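Local coordinates for ARF GTPase-activating protein GIT1 (Rattus norvegicus, PDB 6IUH) that probably stimulates GTP hydrolysis by ARF small GTPases and uses a C-terminal helical bundle as a docking platform for partner proteins, at residues I17-Q22 with V53-S58; T24-E29 with S46-L51; F37-F42 with V99-L104; L73-A78 with A112-K117; A80-S85 with T105-Q110. All coordinates share one frame; numbering follows the deposited sequence.

Contact 1 (I17-Q22 with V53-S58); sequences ILKTEQ and VTEMAS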
# COMPACT_ATOMS: atom_id res chain seq x y z
N ILE A 17 8.56 -11.22 2.95
CA ILE A 17 7.19 -11.72 3.09
C ILE A 17 6.54 -11.23 4.38
O ILE A 17 5.39 -10.80 4.38
CB ILE A 17 7.16 -13.27 3.05
CG1 ILE A 17 7.45 -13.76 1.63
CG2 ILE A 17 5.81 -13.79 3.52
CD1 ILE A 17 7.57 -15.26 1.52
N LEU A 18 7.29 -11.28 5.48
CA LEU A 18 6.78 -10.83 6.77
C LEU A 18 6.35 -9.37 6.75
O LEU A 18 5.26 -9.03 7.20
CB LEU A 18 7.83 -11.05 7.87
CG LEU A 18 8.08 -12.49 8.31
CD1 LEU A 18 9.14 -12.55 9.40
CD2 LEU A 18 6.79 -13.14 8.78
N LYS A 19 7.21 -8.50 6.21
CA LYS A 19 6.90 -7.08 6.16
C LYS A 19 5.80 -6.79 5.14
O LYS A 19 5.00 -5.87 5.33
CB LYS A 19 8.16 -6.27 5.86
CG LYS A 19 9.20 -6.32 6.96
CD LYS A 19 8.64 -5.80 8.28
CE LYS A 19 9.66 -5.93 9.40
NZ LYS A 19 10.01 -7.35 9.69
N THR A 20 5.77 -7.56 4.06
CA THR A 20 4.73 -7.42 3.05
C THR A 20 3.36 -7.76 3.63
O THR A 20 2.38 -7.07 3.38
CB THR A 20 5.00 -8.30 1.82
OG1 THR A 20 6.21 -7.88 1.18
CG2 THR A 20 3.85 -8.21 0.82
N GLU A 21 3.31 -8.83 4.41
CA GLU A 21 2.04 -9.27 5.00
C GLU A 21 1.52 -8.26 6.02
O GLU A 21 0.30 -8.14 6.21
CB GLU A 21 2.20 -10.65 5.64
CG GLU A 21 2.30 -11.78 4.62
CD GLU A 21 2.34 -13.15 5.26
OE1 GLU A 21 2.45 -13.23 6.50
OE2 GLU A 21 2.26 -14.15 4.52
N GLN A 22 2.42 -7.53 6.67
CA GLN A 22 2.00 -6.46 7.57
C GLN A 22 1.42 -5.30 6.77
O GLN A 22 0.45 -4.67 7.20
CB GLN A 22 3.17 -5.98 8.43
CG GLN A 22 3.55 -6.93 9.55
CD GLN A 22 2.47 -7.06 10.60
OE1 GLN A 22 1.74 -6.10 10.87
NE2 GLN A 22 2.35 -8.24 11.19
N VAL A 53 5.06 0.38 5.88
CA VAL A 53 5.82 0.70 4.67
C VAL A 53 7.26 1.07 5.03
O VAL A 53 8.20 0.65 4.35
CB VAL A 53 5.15 1.85 3.88
CG1 VAL A 53 6.13 2.49 2.91
CG2 VAL A 53 3.92 1.34 3.14
N THR A 54 7.42 1.84 6.10
CA THR A 54 8.74 2.26 6.57
C THR A 54 9.60 1.06 6.97
O THR A 54 10.79 1.00 6.65
CB THR A 54 8.64 3.23 7.76
OG1 THR A 54 7.91 4.40 7.36
CG2 THR A 54 10.01 3.64 8.25
N GLU A 55 8.98 0.10 7.65
CA GLU A 55 9.68 -1.10 8.09
C GLU A 55 10.06 -1.99 6.91
O GLU A 55 11.12 -2.62 6.91
CB GLU A 55 8.83 -1.89 9.08
CG GLU A 55 8.59 -1.18 10.41
CD GLU A 55 7.90 -2.07 11.43
OE1 GLU A 55 7.68 -3.26 11.13
OE2 GLU A 55 7.57 -1.57 12.53
N MET A 56 9.19 -2.05 5.91
CA MET A 56 9.49 -2.84 4.72
C MET A 56 10.63 -2.19 3.93
O MET A 56 11.55 -2.87 3.48
CB MET A 56 8.26 -3.00 3.84
CG MET A 56 8.49 -3.89 2.63
SD MET A 56 7.00 -4.13 1.65
CE MET A 56 7.64 -5.16 0.33
N ALA A 57 10.56 -0.87 3.79
CA ALA A 57 11.59 -0.13 3.07
C ALA A 57 12.95 -0.27 3.76
O ALA A 57 13.99 -0.29 3.10
CB ALA A 57 11.20 1.33 2.94
N SER A 58 12.94 -0.38 5.08
CA SER A 58 14.18 -0.46 5.85
C SER A 58 14.90 -1.80 5.66
O SER A 58 16.05 -1.94 6.06
CB SER A 58 13.90 -0.23 7.34
OG SER A 58 13.11 -1.27 7.88
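Lys19 and Glu55 meet with their side chains at about a right angle, the aliphatic part of the lysine lying against the glutamate rather than the two charges pairing. The bend of the lysine chain at chi2 (-59°) helps bring CE to 3.7 Å from Glu55 OE1, and a further bend at chi4 sets NZ, which stays 4.9 Å from the same oxygen. No salt bridge forms, although an attraction between the opposite charges probably persists. Nearer the backbones, Lys19 CB rests 3.8 Å from Met56 CB; a lysine suits this border because its methylenes can pack while the charged end stays at the partly exposed rim.

Met56 runs fully extended, CG anti to the backbone N (chi1 -177°), and slants past Thr20. Its methyl CE stops 3.2 Å from Thr20 OG1, a tight contact with a hydroxyl that is hydrogen-bonded to Val16 O one turn earlier. A long, flexible, unbranched side chain suits the place because it can reach both Thr20 and helix 101-128.

The two helices run antiparallel, at 164°, with axes 8.9 Å apart. Helix 101-128 packs against the pair, Met56 touching Ala119 and Leu122 and Thr20 touching Val123, while Val53 touches helix 67-87.

Contact 2 (T24-E29 with S46-L51); sequences TKNIQE and SEKIHL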
# COMPACT_ATOMS: atom_id res chain seq x y z
N THR A 24 -0.02 -5.58 3.71
CA THR A 24 -1.29 -6.01 3.11
C THR A 24 -2.40 -6.11 4.16
O THR A 24 -3.54 -5.76 3.88
CB THR A 24 -1.15 -7.36 2.38
OG1 THR A 24 -0.68 -8.36 3.29
CG2 THR A 24 -0.19 -7.24 1.21
N LYS A 25 -2.05 -6.58 5.35
CA LYS A 25 -3.02 -6.67 6.45
C LYS A 25 -3.60 -5.30 6.78
O LYS A 25 -4.81 -5.15 6.97
CB LYS A 25 -2.37 -7.27 7.70
CG LYS A 25 -3.35 -7.49 8.84
CD LYS A 25 -2.65 -7.89 10.13
CE LYS A 25 -1.83 -6.73 10.69
NZ LYS A 25 -1.23 -7.07 12.01
N ASN A 26 -2.72 -4.29 6.85
CA ASN A 26 -3.14 -2.94 7.18
C ASN A 26 -3.90 -2.28 6.03
O ASN A 26 -4.82 -1.50 6.26
CB ASN A 26 -1.93 -2.09 7.57
CG ASN A 26 -1.35 -2.49 8.91
OD1 ASN A 26 -2.06 -2.96 9.80
ND2 ASN A 26 -0.04 -2.30 9.08
N ILE A 27 -3.50 -2.59 4.80
CA ILE A 27 -4.23 -2.13 3.63
C ILE A 27 -5.61 -2.78 3.59
O ILE A 27 -6.61 -2.13 3.26
CB ILE A 27 -3.47 -2.42 2.33
CG1 ILE A 27 -2.24 -1.51 2.23
CG2 ILE A 27 -4.37 -2.22 1.12
CD1 ILE A 27 -1.39 -1.77 1.00
N GLN A 28 -5.67 -4.06 3.93
CA GLN A 28 -6.94 -4.78 3.98
C GLN A 28 -7.91 -4.13 4.97
O GLN A 28 -9.11 -4.03 4.71
CB GLN A 28 -6.72 -6.25 4.36
CG GLN A 28 -7.94 -7.13 4.11
CD GLN A 28 -8.23 -7.31 2.63
OE1 GLN A 28 -7.47 -7.96 1.91
NE2 GLN A 28 -9.33 -6.74 2.17
N GLU A 29 -7.38 -3.68 6.10
CA GLU A 29 -8.20 -3.04 7.12
C GLU A 29 -8.69 -1.67 6.65
O GLU A 29 -9.81 -1.27 6.95
CB GLU A 29 -7.42 -2.90 8.43
CG GLU A 29 -8.21 -2.28 9.57
CD GLU A 29 -9.40 -3.12 9.99
OE1 GLU A 29 -9.35 -4.36 9.82
OE2 GLU A 29 -10.38 -2.55 10.50
N SER A 46 -4.03 4.76 7.93
CA SER A 46 -2.93 5.25 7.10
C SER A 46 -1.62 5.31 7.88
O SER A 46 -0.54 5.12 7.32
CB SER A 46 -3.26 6.63 6.53
OG SER A 46 -3.36 7.60 7.55
N GLU A 47 -1.71 5.56 9.18
CA GLU A 47 -0.52 5.62 10.02
C GLU A 47 0.06 4.23 10.24
O GLU A 47 1.29 4.07 10.26
CB GLU A 47 -0.85 6.27 11.37
CG GLU A 47 -1.06 7.77 11.28
CD GLU A 47 0.14 8.49 10.71
OE1 GLU A 47 1.28 8.11 11.06
OE2 GLU A 47 -0.05 9.43 9.91
N LYS A 48 -0.80 3.24 10.39
CA LYS A 48 -0.36 1.86 10.53
C LYS A 48 0.24 1.36 9.22
O LYS A 48 1.21 0.60 9.21
CB LYS A 48 -1.52 0.96 10.98
CG LYS A 48 -2.06 1.31 12.36
CD LYS A 48 -3.34 0.55 12.68
CE LYS A 48 -3.09 -0.94 12.80
NZ LYS A 48 -4.33 -1.67 13.19
N ILE A 49 -0.34 1.80 8.11
CA ILE A 49 0.19 1.48 6.79
C ILE A 49 1.54 2.15 6.57
O ILE A 49 2.50 1.50 6.16
CB ILE A 49 -0.79 1.90 5.67
CG1 ILE A 49 -2.05 1.05 5.73
CG2 ILE A 49 -0.13 1.77 4.31
CD1 ILE A 49 -3.11 1.47 4.74
N HIS A 50 1.61 3.45 6.87
CA HIS A 50 2.85 4.20 6.69
C HIS A 50 3.99 3.59 7.51
O HIS A 50 5.13 3.55 7.05
CB HIS A 50 2.65 5.67 7.09
CG HIS A 50 3.79 6.56 6.71
ND1 HIS A 50 4.86 6.79 7.55
CD2 HIS A 50 4.04 7.26 5.58
CE1 HIS A 50 5.71 7.61 6.95
NE2 HIS A 50 5.23 7.90 5.76
N LEU A 51 3.66 3.12 8.71
CA LEU A 51 4.64 2.46 9.56
C LEU A 51 5.09 1.14 8.95
O LEU A 51 6.28 0.82 8.93
CB LEU A 51 4.06 2.21 10.95
CG LEU A 51 4.91 1.37 11.91
CD1 LEU A 51 6.24 2.06 12.18
CD2 LEU A 51 4.17 1.10 13.20
O HOH W 1 1.78 -1.38 11.19
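Asn26, which has the most surface buried here, lies against Ile49 and Lys48 of the facing helix. Its CB sits 3.6 Å from Ile49 CG1, and its amide stands across the lysine chain at about a right angle, with OD1 3.8 Å from Lys48 CE. The amide nitrogen ND2 is 3.2 Å from Lys48 O, but the angle is too poor for a hydrogen bond. A water molecule does the work instead: it accepts a weak bond from Asn26 ND2 and donates to Lys48 O at 2.9 Å. An asparagine suits the place because it is short enough for a close helix pair yet offers a polar group at the border between core and solvent.

Helix 13-35 and helix 42-57 form an antiparallel helical hairpin, the first half of a four-helix bundle. Their axes here approach to 8.8 Å at 163°.

Ile49 fills the inner side. Its CG1 lies anti to the carbonyl carbon (chi1 -67°), which carries CD1 across to the backbone of the other helix, 3.7 Å from Asn26 O. That same methyl reaches Ile27, whose CG1 is 4.0 Å from Ile49 CD1, and the two isoleucines cross at about a right angle. Beyond them, Ile115 of helix 101-128 packs against both isoleucines, and Ile49 also touches Leu83 of helix 67-87. Lys48, on the outer side, bends at chi3 and keeps its amine at the exposed surface.

Contact 3 (F37-F42 with V99-L104); sequences FKHDSF and VDFQLL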
# COMPACT_ATOMS: atom_id res chain seq x y z
N PHE A 37 -17.68 2.39 5.70
CA PHE A 37 -17.85 3.82 5.94
C PHE A 37 -17.31 4.26 7.30
O PHE A 37 -17.85 5.18 7.92
CB PHE A 37 -19.33 4.21 5.82
CG PHE A 37 -19.97 3.75 4.55
CD1 PHE A 37 -19.27 3.77 3.35
CD2 PHE A 37 -21.28 3.29 4.54
CE1 PHE A 37 -19.86 3.35 2.18
CE2 PHE A 37 -21.88 2.87 3.37
CZ PHE A 37 -21.16 2.90 2.19
N LYS A 38 -16.25 3.60 7.76
CA LYS A 38 -15.54 4.03 8.96
C LYS A 38 -14.56 5.14 8.60
O LYS A 38 -13.35 4.96 8.73
CB LYS A 38 -14.80 2.87 9.61
CG LYS A 38 -15.66 1.64 9.89
CD LYS A 38 -14.89 0.63 10.72
CE LYS A 38 -14.44 1.25 12.04
NZ LYS A 38 -13.67 0.29 12.88
N HIS A 39 -15.08 6.27 8.15
CA HIS A 39 -14.23 7.35 7.63
C HIS A 39 -13.36 7.96 8.73
O HIS A 39 -12.32 8.55 8.43
CB HIS A 39 -15.10 8.42 6.97
CG HIS A 39 -15.91 7.91 5.82
ND1 HIS A 39 -15.34 7.48 4.64
CD2 HIS A 39 -17.25 7.76 5.67
CE1 HIS A 39 -16.29 7.09 3.81
NE2 HIS A 39 -17.46 7.25 4.41
N ASP A 40 -13.76 7.79 9.98
CA ASP A 40 -12.97 8.26 11.11
C ASP A 40 -11.72 7.41 11.31
O ASP A 40 -10.79 7.82 12.01
CB ASP A 40 -13.80 8.25 12.39
CG ASP A 40 -14.29 6.87 12.76
OD1 ASP A 40 -14.73 6.13 11.85
OD2 ASP A 40 -14.23 6.51 13.95
N SER A 41 -11.69 6.23 10.69
CA SER A 41 -10.58 5.31 10.87
C SER A 41 -9.51 5.46 9.80
O SER A 41 -8.50 4.76 9.81
CB SER A 41 -11.09 3.87 10.90
OG SER A 41 -11.93 3.64 12.01
N PHE A 42 -9.71 6.39 8.86
CA PHE A 42 -8.78 6.55 7.75
C PHE A 42 -7.39 7.01 8.21
O PHE A 42 -6.38 6.50 7.72
CB PHE A 42 -9.33 7.54 6.72
CG PHE A 42 -10.30 6.91 5.74
CD1 PHE A 42 -10.87 5.68 6.00
CD2 PHE A 42 -10.61 7.56 4.55
CE1 PHE A 42 -11.76 5.11 5.10
CE2 PHE A 42 -11.49 6.99 3.65
CZ PHE A 42 -12.07 5.76 3.92
N VAL A 99 -16.97 17.51 3.47
CA VAL A 99 -15.95 16.67 2.83
C VAL A 99 -16.60 15.80 1.76
O VAL A 99 -17.65 15.20 1.99
CB VAL A 99 -15.23 15.76 3.85
CG1 VAL A 99 -14.27 14.80 3.15
CG2 VAL A 99 -14.49 16.59 4.90
N ASP A 100 -15.98 15.74 0.58
CA ASP A 100 -16.43 14.84 -0.48
C ASP A 100 -15.89 13.45 -0.20
O ASP A 100 -14.76 13.13 -0.56
CB ASP A 100 -15.97 15.35 -1.85
CG ASP A 100 -16.66 14.63 -3.01
OD1 ASP A 100 -17.02 13.44 -2.87
OD2 ASP A 100 -16.84 15.26 -4.07
N PHE A 101 -16.70 12.61 0.45
CA PHE A 101 -16.24 11.29 0.86
C PHE A 101 -16.10 10.32 -0.32
O PHE A 101 -15.33 9.37 -0.25
CB PHE A 101 -17.19 10.71 1.91
CG PHE A 101 -17.09 11.40 3.24
CD1 PHE A 101 -16.11 11.04 4.15
CD2 PHE A 101 -17.97 12.42 3.57
CE1 PHE A 101 -16.01 11.67 5.37
CE2 PHE A 101 -17.87 13.06 4.79
CZ PHE A 101 -16.90 12.69 5.69
N GLN A 102 -16.84 10.58 -1.39
CA GLN A 102 -16.71 9.76 -2.59
C GLN A 102 -15.34 9.98 -3.22
O GLN A 102 -14.62 9.02 -3.49
CB GLN A 102 -17.82 10.10 -3.60
CG GLN A 102 -19.22 9.81 -3.09
CD GLN A 102 -19.44 8.33 -2.80
OE1 GLN A 102 -18.83 7.47 -3.42
NE2 GLN A 102 -20.31 8.05 -1.83
N LEU A 103 -15.00 11.24 -3.44
CA LEU A 103 -13.69 11.60 -3.97
C LEU A 103 -12.58 11.13 -3.04
O LEU A 103 -11.57 10.59 -3.49
CB LEU A 103 -13.60 13.11 -4.20
CG LEU A 103 -12.25 13.64 -4.66
CD1 LEU A 103 -11.82 12.98 -5.97
CD2 LEU A 103 -12.30 15.16 -4.81
N LEU A 104 -12.77 11.34 -1.74
CA LEU A 104 -11.80 10.93 -0.73
C LEU A 104 -11.51 9.43 -0.79
O LEU A 104 -10.36 9.01 -0.87
CB LEU A 104 -12.30 11.29 0.66
CG LEU A 104 -11.51 10.67 1.82
CD1 LEU A 104 -10.11 11.27 1.90
CD2 LEU A 104 -12.27 10.85 3.12
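At one end of the helical bundle, the turn between helix 13-35 and helix 42-57 meets the first turn of helix 101-128 through His39 and Phe101. Phe101 CD1 stands 3.5 Å above the centre of the imidazole, with Phe37 CA near the rim of the opposite face. The ring planes meet at 43°, their centroids 4.6 Å apart, so the pair is oblique. Phe101 CE1 also lies 3.7 Å from His39 CB.

Both backbones change course here: Phe37 ends its helix in a Schellman motif, residues 39-41 form a 3-10 turn, and Asp100 N-caps the other helix, its OD1 accepting from Leu103 N at 3.0 Å. Alanine in place of this histidine would probably take the flat partner from the Phe101 ring and open a gap between it and the Phe37 backbone.

Deeper in, Phe42 CD2 packs 4.0 Å from Leu104 CD2. These bulky apolar side chains suit this buried layer, where Phe42 also touches Leu30 and Val108.

Contact 4 (L73-A78 with A112-K117); sequences LRLLNA and AYDIAK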
# COMPACT_ATOMS: atom_id res chain seq x y z
N LEU A 73 10.73 1.06 -4.66
CA LEU A 73 10.76 1.79 -3.39
C LEU A 73 10.23 3.20 -3.56
O LEU A 73 9.57 3.73 -2.67
CB LEU A 73 12.18 1.83 -2.82
CG LEU A 73 12.64 0.54 -2.13
CD1 LEU A 73 14.06 0.69 -1.60
CD2 LEU A 73 11.68 0.16 -1.02
N ARG A 74 10.51 3.80 -4.71
CA ARG A 74 10.01 5.14 -5.00
C ARG A 74 8.49 5.14 -5.04
O ARG A 74 7.85 6.03 -4.48
CB ARG A 74 10.58 5.65 -6.32
CG ARG A 74 10.25 7.11 -6.61
CD ARG A 74 10.99 7.62 -7.84
NE ARG A 74 12.43 7.43 -7.73
CZ ARG A 74 13.13 6.56 -8.46
NH1 ARG A 74 12.51 5.81 -9.36
NH2 ARG A 74 14.44 6.46 -8.30
N LEU A 75 7.91 4.14 -5.69
CA LEU A 75 6.46 4.04 -5.78
C LEU A 75 5.84 3.77 -4.41
O LEU A 75 4.84 4.39 -4.03
CB LEU A 75 6.07 2.93 -6.76
CG LEU A 75 4.57 2.72 -6.97
CD1 LEU A 75 3.93 3.99 -7.49
CD2 LEU A 75 4.35 1.57 -7.94
N LEU A 76 6.44 2.83 -3.68
CA LEU A 76 6.00 2.48 -2.33
C LEU A 76 5.98 3.70 -1.41
O LEU A 76 4.96 3.98 -0.76
CB LEU A 76 6.92 1.41 -1.74
CG LEU A 76 6.51 0.84 -0.39
CD1 LEU A 76 5.34 -0.11 -0.55
CD2 LEU A 76 7.69 0.15 0.30
N ASN A 77 7.09 4.41 -1.34
CA ASN A 77 7.22 5.56 -0.45
C ASN A 77 6.32 6.73 -0.85
O ASN A 77 5.68 7.35 -0.00
CB ASN A 77 8.68 6.03 -0.40
CG ASN A 77 9.58 5.05 0.32
OD1 ASN A 77 9.18 4.41 1.29
ND2 ASN A 77 10.81 4.92 -0.16
N ALA A 78 6.27 7.02 -2.15
CA ALA A 78 5.46 8.14 -2.64
C ALA A 78 3.97 7.89 -2.43
O ALA A 78 3.22 8.82 -2.15
CB ALA A 78 5.74 8.39 -4.11
N ALA A 112 -3.57 3.04 -1.89
CA ALA A 112 -3.37 1.70 -1.38
C ALA A 112 -3.05 0.72 -2.50
O ALA A 112 -2.23 -0.19 -2.33
CB ALA A 112 -4.60 1.23 -0.61
N TYR A 113 -3.70 0.90 -3.64
CA TYR A 113 -3.45 0.08 -4.82
C TYR A 113 -1.98 0.12 -5.22
O TYR A 113 -1.36 -0.91 -5.47
CB TYR A 113 -4.32 0.53 -5.99
CG TYR A 113 -4.07 -0.23 -7.28
CD1 TYR A 113 -4.78 -1.39 -7.57
CD2 TYR A 113 -3.14 0.22 -8.21
CE1 TYR A 113 -4.56 -2.09 -8.74
CE2 TYR A 113 -2.92 -0.47 -9.38
CZ TYR A 113 -3.63 -1.62 -9.64
OH TYR A 113 -3.40 -2.30 -10.82
N ASP A 114 -1.43 1.33 -5.29
CA ASP A 114 -0.05 1.51 -5.70
C ASP A 114 0.93 1.05 -4.63
O ASP A 114 2.04 0.61 -4.95
CB ASP A 114 0.21 2.97 -6.07
CG ASP A 114 -0.24 3.30 -7.48
OD1 ASP A 114 -0.42 2.36 -8.28
OD2 ASP A 114 -0.40 4.50 -7.81
N ILE A 115 0.54 1.15 -3.36
CA ILE A 115 1.37 0.64 -2.27
C ILE A 115 1.48 -0.88 -2.39
O ILE A 115 2.57 -1.44 -2.33
CB ILE A 115 0.80 1.00 -0.88
CG1 ILE A 115 0.84 2.51 -0.66
CG2 ILE A 115 1.61 0.31 0.21
CD1 ILE A 115 0.17 2.95 0.62
N ALA A 116 0.34 -1.54 -2.58
CA ALA A 116 0.30 -2.98 -2.78
C ALA A 116 1.07 -3.38 -4.04
O ALA A 116 1.79 -4.38 -4.05
CB ALA A 116 -1.13 -3.47 -2.86
N LYS A 117 0.91 -2.59 -5.10
CA LYS A 117 1.61 -2.84 -6.37
C LYS A 117 3.12 -2.84 -6.17
O LYS A 117 3.81 -3.76 -6.61
CB LYS A 117 1.22 -1.78 -7.40
CG LYS A 117 1.72 -2.06 -8.82
CD LYS A 117 1.27 -0.95 -9.76
CE LYS A 117 1.58 -1.28 -11.21
NZ LYS A 117 1.07 -0.21 -12.12
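The carboxylate of Asp114 is the flat side-chain group where Leu75 meets helix 101-128, yet nothing from 73-78 stacks on it. Leu75 CD1 comes instead to the methylene, 4.1 Å from Asp114 CB, and its branch point CG lies 3.9 Å from Asp114 O. The carboxylate finds its hydrogen-bond partners outside these two segments, OD1 with a polar side chain of the other protein chain. Aspartate thus suits a place with two duties, an aliphatic CB for the neighbouring leucine and a polar end for the partner. Leu75 CD2 also brushes the lysine chain, 4.4 Å from Lys117 CD.

One residue on, Leu76 has its branch point CG anti to the backbone N (chi1 -174°), and chi2 (75°) turns CD1 onto Ile115. That methyl rests 3.6 Å from Ile115 O and 3.8 Å from Ile115 CG2, the two side chains crossing at about a right angle. Here the backbones are closest, with Leu76 CA 5.0 Å from Ile115 CA.

The helices run antiparallel at 148°, their axes 8.2 Å apart. Leu76 and Ile115 both pack on Val53 of helix 42-57, Ile115 reaches Val23 of helix 13-35, and the other protein chain lies along the outer side, where Tyr113 meets one of its aromatic rings edge-to-face.

Contact 5 (A80-S85 with T105-Q110); sequences AYRLQS and TQQVIQ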
# COMPACT_ATOMS: atom_id res chain seq x y z
N ALA A 80 2.59 5.96 -0.09
CA ALA A 80 2.30 5.98 1.34
C ALA A 80 2.15 7.42 1.82
O ALA A 80 1.27 7.72 2.63
CB ALA A 80 3.39 5.27 2.12
N TYR A 81 3.02 8.29 1.31
CA TYR A 81 2.98 9.71 1.63
C TYR A 81 1.72 10.35 1.07
O TYR A 81 1.05 11.14 1.75
CB TYR A 81 4.22 10.40 1.08
CG TYR A 81 4.32 11.88 1.40
CD1 TYR A 81 4.90 12.31 2.59
CD2 TYR A 81 3.84 12.83 0.52
CE1 TYR A 81 5.00 13.66 2.88
CE2 TYR A 81 3.93 14.18 0.80
CZ TYR A 81 4.51 14.59 1.99
OH TYR A 81 4.60 15.93 2.27
N ARG A 82 1.40 10.02 -0.17
CA ARG A 82 0.18 10.50 -0.82
C ARG A 82 -1.06 10.07 -0.04
O ARG A 82 -2.00 10.86 0.12
CB ARG A 82 0.12 9.98 -2.26
CG ARG A 82 -1.06 10.49 -3.07
CD ARG A 82 -1.19 9.72 -4.38
NE ARG A 82 -2.51 9.89 -4.97
CZ ARG A 82 -3.02 9.07 -5.90
NH1 ARG A 82 -2.32 8.03 -6.32
NH2 ARG A 82 -4.23 9.30 -6.39
N LEU A 83 -1.07 8.83 0.44
CA LEU A 83 -2.17 8.33 1.25
C LEU A 83 -2.32 9.13 2.54
O LEU A 83 -3.43 9.53 2.90
CB LEU A 83 -1.95 6.85 1.60
CG LEU A 83 -2.99 6.21 2.52
CD1 LEU A 83 -4.35 6.18 1.84
CD2 LEU A 83 -2.56 4.80 2.92
N GLN A 84 -1.21 9.35 3.22
CA GLN A 84 -1.19 10.12 4.46
C GLN A 84 -1.77 11.51 4.22
O GLN A 84 -2.51 12.04 5.06
CB GLN A 84 0.23 10.22 5.00
CG GLN A 84 0.33 10.61 6.46
CD GLN A 84 1.75 10.59 6.97
OE1 GLN A 84 2.66 11.11 6.32
NE2 GLN A 84 1.97 9.98 8.13
N SER A 85 -1.44 12.10 3.08
CA SER A 85 -1.94 13.42 2.72
C SER A 85 -3.45 13.41 2.55
O SER A 85 -4.15 14.33 2.98
CB SER A 85 -1.28 13.91 1.43
OG SER A 85 0.11 14.09 1.60
N THR A 105 -12.57 8.63 -0.74
CA THR A 105 -12.44 7.18 -0.77
C THR A 105 -11.75 6.71 -2.05
O THR A 105 -10.90 5.82 -2.02
CB THR A 105 -13.81 6.49 -0.65
OG1 THR A 105 -14.41 6.87 0.60
CG2 THR A 105 -13.66 4.98 -0.70
N GLN A 106 -12.11 7.33 -3.17
CA GLN A 106 -11.46 7.01 -4.44
C GLN A 106 -9.96 7.24 -4.36
O GLN A 106 -9.17 6.37 -4.73
CB GLN A 106 -12.06 7.84 -5.58
CG GLN A 106 -13.49 7.45 -5.95
CD GLN A 106 -14.18 8.50 -6.78
OE1 GLN A 106 -13.56 9.46 -7.24
NE2 GLN A 106 -15.49 8.34 -6.99
N GLN A 107 -9.56 8.41 -3.87
CA GLN A 107 -8.15 8.76 -3.80
C GLN A 107 -7.40 7.84 -2.83
O GLN A 107 -6.28 7.42 -3.11
CB GLN A 107 -7.99 10.22 -3.38
CG GLN A 107 -8.44 11.21 -4.44
CD GLN A 107 -7.68 11.06 -5.74
OE1 GLN A 107 -6.45 11.00 -5.75
NE2 GLN A 107 -8.41 10.99 -6.85
N VAL A 108 -8.04 7.52 -1.71
CA VAL A 108 -7.44 6.66 -0.71
C VAL A 108 -7.16 5.25 -1.26
O VAL A 108 -6.07 4.71 -1.08
CB VAL A 108 -8.33 6.57 0.55
CG1 VAL A 108 -7.93 5.40 1.43
CG2 VAL A 108 -8.28 7.88 1.32
N ILE A 109 -8.14 4.68 -1.95
CA ILE A 109 -7.97 3.34 -2.52
C ILE A 109 -6.93 3.33 -3.64
O ILE A 109 -6.19 2.35 -3.80
CB ILE A 109 -9.32 2.77 -3.04
CG1 ILE A 109 -10.31 2.65 -1.88
CG2 ILE A 109 -9.12 1.41 -3.69
CD1 ILE A 109 -11.70 2.21 -2.30
N GLN A 110 -6.85 4.41 -4.41
CA GLN A 110 -5.80 4.54 -5.44
C GLN A 110 -4.41 4.44 -4.81
O GLN A 110 -3.53 3.73 -5.32
CB GLN A 110 -5.93 5.86 -6.19
CG GLN A 110 -7.17 6.00 -7.06
CD GLN A 110 -7.14 7.27 -7.89
OE1 GLN A 110 -6.08 7.86 -8.10
NE2 GLN A 110 -8.30 7.69 -8.37
O HOH W 2 -4.35 12.08 -4.29
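Arg82 stretches across to Gln107 and Gln110, its chain extended from CG to NE and CG anti to the backbone N (chi1 -176°). At the far end NH2 donates two hydrogen bonds, to Gln107 OE1 at 2.9 Å and to Gln110 OE1, also at 2.9 Å. Both oxygens lie close to the guanidinium plane, but the amides are turned from it, by 50° for Gln107 and 70° for Gln110. A water accepts from Arg82 NE and donates to Gln107 OE1 at 2.8 Å, closing a bridge beside the direct bond.

Leu83 comes next and points its end inward, with CD1 3.7 Å from Val108 CG1. Leucine and valine suit this buried layer of the antiparallel pair, with Leu30 of helix 13-35 touching both.

A leucine in place of Arg82 would probably leave both glutamine oxygens without this donor and their amides freer to turn. The neutral amides offer directed hydrogen bonds that probably restrict the guanidinium's rotation, and the nearby Asp114 carboxylate, though not bonded to it, may add some electrostatic attraction.

Overall arrangement
From the N terminus, helix 13-35 runs out and helix 42-57 returns. Contact 1 closes the longer loop between them, and contact 2, nested inside it, lies nearer the turn. The chain then passes to helix 67-87 and helix 101-128, which contact 4 joins; contact 5 is nested within that loop. The two hairpins follow in series, so contacts 1 and 2 close before 4 and 5 open. Contact 3 breaks this pattern: it ties the turn of the first hairpin to the start of the last helix and crosses the other four. Ile115 of contact 4 also packs on residues of contacts 1, 2 and 5, joining them within one four-helix bundle.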